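Local coordinates for ribosomal-protein-alanine acetyltransferase (Escherichia coli O157:H7, PDB 5ISV), which catalyses transfer of the acetyl group from acetyl-CoA to the N-terminal alanine of ribosomal protein bS18, at residues F43-N48 with G81-E86. Sequence-based numbering, arbitrary orientation.
Sequences FQLTQN and GRALLE
Strand 43-47, which includes F43 and L45, runs against the first turns of helix 80-94, which bring A83 and L84 to it; the N-to-C directions of the two segments differ by 140° and their axes approach to 9.0 Å. The backbones come nearest at L45 and L84, whose CA atoms lie 6.6 Å apart. No hydrogen bond crosses between the segments, and the contact is apolar. L84 carries most of the contact on the helix side: with CG anti to its backbone N (chi1 -170°), its CD1 methyl meets F43 CB at 3.7 Å and lies over the peptide linking Q44 to L45, 4.3 Å from L45 N. A branched leucine suits this place, since its side chain also touches I4, A53 and A55 on the neighbouring strands. This is the packing of a GNAT fold, in which the helix that follows the acetyl-CoA-binding strand lies against one face of the mixed sheet; I69, predicted to bind acetyl-CoA, is about 5 Å from L84, side chain to side chain. Nearer the start of the helix, the CD1 methyl of buried L45 meets A83 CB at 4.1 Å; alanine's single methyl, partly exposed, offers an apolar surface with little bulk. Phenylalanine serves two partners at F43: CB packs on L84, while the ring leads away to meet H87 edge-to-face. Q44 points to the other face of the sheet, where its NE2 donates to the carbonyl of S6, which satisfies that nitrogen.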
loop_
_atom_site.group_PDB
_atom_site.type_symbol
_atom_site.label_atom_id
_atom_site.label_comp_id
_atom_site.label_asym_id
_atom_site.label_seq_id
_atom_site.Cartn_x
_atom_site.Cartn_y
_atom_site.Cartn_z
ATOM N N PHE A 43 6.550 3.858 -4.059
ATOM C CA PHE A 43 6.341 3.873 -5.551
ATOM C C PHE A 43 5.269 4.878 -5.913
ATOM O O PHE A 43 4.346 5.165 -5.154
ATOM C CB PHE A 43 5.921 2.472 -6.049
ATOM C CG PHE A 43 7.014 1.447 -5.968
ATOM C CD1 PHE A 43 8.154 1.543 -6.784
ATOM C CD2 PHE A 43 6.927 0.387 -5.046
ATOM C CE1 PHE A 43 9.164 0.623 -6.722
ATOM C CE2 PHE A 43 7.949 -0.529 -4.965
ATOM C CZ PHE A 43 9.063 -0.418 -5.780
ATOM N N GLN A 44 5.371 5.354 -7.180
ATOM C CA GLN A 44 4.362 6.237 -7.769
ATOM C C GLN A 44 4.029 5.702 -9.158
ATOM O O GLN A 44 4.847 4.993 -9.755
ATOM C CB GLN A 44 4.914 7.653 -7.892
ATOM C CG GLN A 44 6.179 7.751 -8.765
ATOM C CD GLN A 44 6.596 9.166 -9.082
ATOM O OE1 GLN A 44 5.769 9.986 -9.446
ATOM N NE2 GLN A 44 7.876 9.465 -8.925
ATOM N N LEU A 45 2.789 5.944 -9.552
ATOM C CA LEU A 45 2.363 5.627 -10.941
ATOM C C LEU A 45 1.972 6.946 -11.570
ATOM O O LEU A 45 1.192 7.723 -11.032
ATOM C CB LEU A 45 1.183 4.662 -10.909
ATOM C CG LEU A 45 0.720 4.150 -12.276
ATOM C CD1 LEU A 45 0.099 2.780 -12.190
ATOM C CD2 LEU A 45 -0.248 5.116 -12.969
ATOM N N THR A 46 2.543 7.221 -12.745
ATOM C CA THR A 46 2.273 8.461 -13.463
ATOM C C THR A 46 1.525 8.060 -14.752
ATOM O O THR A 46 1.849 7.054 -15.381
ATOM C CB THR A 46 3.569 9.187 -13.791
ATOM O OG1 THR A 46 4.385 8.345 -14.593
ATOM C CG2 THR A 46 4.336 9.648 -12.622
ATOM N N GLN A 47 0.480 8.810 -15.060
ATOM C CA GLN A 47 -0.264 8.633 -16.317
ATOM C C GLN A 47 -0.123 9.936 -17.080
ATOM O O GLN A 47 -0.492 11.023 -16.616
ATOM C CB GLN A 47 -1.737 8.361 -16.070
ATOM C CG GLN A 47 -2.470 8.169 -17.392
ATOM C CD GLN A 47 -3.900 7.757 -17.198
ATOM O OE1 GLN A 47 -4.821 8.551 -17.437
ATOM N NE2 GLN A 47 -4.109 6.523 -16.817
ATOM N N ASN A 48 0.362 9.822 -18.323
ATOM C CA ASN A 48 0.533 10.958 -19.239
ATOM C C ASN A 48 1.118 12.181 -18.552
ATOM O O ASN A 48 0.609 13.314 -18.648
ATOM C CB ASN A 48 -0.793 11.203 -19.914
ATOM C CG ASN A 48 -1.236 9.990 -20.750
ATOM O OD1 ASN A 48 -0.406 9.207 -21.266
ATOM N ND2 ASN A 48 -2.534 9.825 -20.877
ATOM N N GLY A 81 -4.531 1.229 -9.127
ATOM C CA GLY A 81 -4.221 0.681 -7.809
ATOM C C GLY A 81 -3.674 -0.744 -7.887
ATOM O O GLY A 81 -2.643 -1.042 -7.298
ATOM N N ARG A 82 -4.360 -1.632 -8.624
ATOM C CA ARG A 82 -3.824 -2.996 -8.917
ATOM C C ARG A 82 -2.474 -2.966 -9.536
ATOM O O ARG A 82 -1.637 -3.787 -9.195
ATOM C CB ARG A 82 -4.673 -3.812 -9.901
ATOM C CG ARG A 82 -5.815 -4.509 -9.316
ATOM C CD ARG A 82 -6.667 -5.158 -10.389
ATOM N NE ARG A 82 -7.827 -5.776 -9.808
ATOM C CZ ARG A 82 -7.868 -7.024 -9.314
ATOM N NH1 ARG A 82 -6.801 -7.818 -9.351
ATOM N NH2 ARG A 82 -8.993 -7.465 -8.792
ATOM N N ALA A 83 -2.298 -2.100 -10.548
ATOM C CA ALA A 83 -1.017 -2.096 -11.246
ATOM C C ALA A 83 0.098 -1.789 -10.247
ATOM O O ALA A 83 1.148 -2.409 -10.293
ATOM C CB ALA A 83 -1.019 -1.111 -12.426
ATOM N N LEU A 84 -0.154 -0.804 -9.398
ATOM C CA LEU A 84 0.838 -0.347 -8.468
ATOM C C LEU A 84 1.108 -1.436 -7.371
ATOM O O LEU A 84 2.266 -1.752 -7.070
ATOM C CB LEU A 84 0.345 0.958 -7.886
ATOM C CG LEU A 84 1.326 1.737 -7.046
ATOM C CD1 LEU A 84 2.645 2.006 -7.738
ATOM C CD2 LEU A 84 0.692 3.062 -6.602
ATOM N N LEU A 85 0.053 -2.085 -6.899
ATOM C CA LEU A 85 0.189 -3.174 -5.939
ATOM C C LEU A 85 0.913 -4.362 -6.524
ATOM O O LEU A 85 1.780 -4.923 -5.908
ATOM C CB LEU A 85 -1.170 -3.585 -5.460
ATOM C CG LEU A 85 -1.762 -2.596 -4.476
ATOM C CD1 LEU A 85 -3.268 -2.818 -4.450
ATOM C CD2 LEU A 85 -1.147 -2.683 -3.056
ATOM N N GLU A 86 0.581 -4.738 -7.760
ATOM C CA GLU A 86 1.273 -5.820 -8.428
ATOM C C GLU A 86 2.786 -5.563 -8.584
ATOM O O GLU A 86 3.612 -6.469 -8.369
ATOM C CB GLU A 86 0.553 -6.145 -9.777
ATOM C CG GLU A 86 -0.854 -6.774 -9.563
ATOM C CD GLU A 86 -1.798 -6.870 -10.782
ATOM O OE1 GLU A 86 -1.610 -6.146 -11.792
ATOM O OE2 GLU A 86 -2.780 -7.668 -10.716
#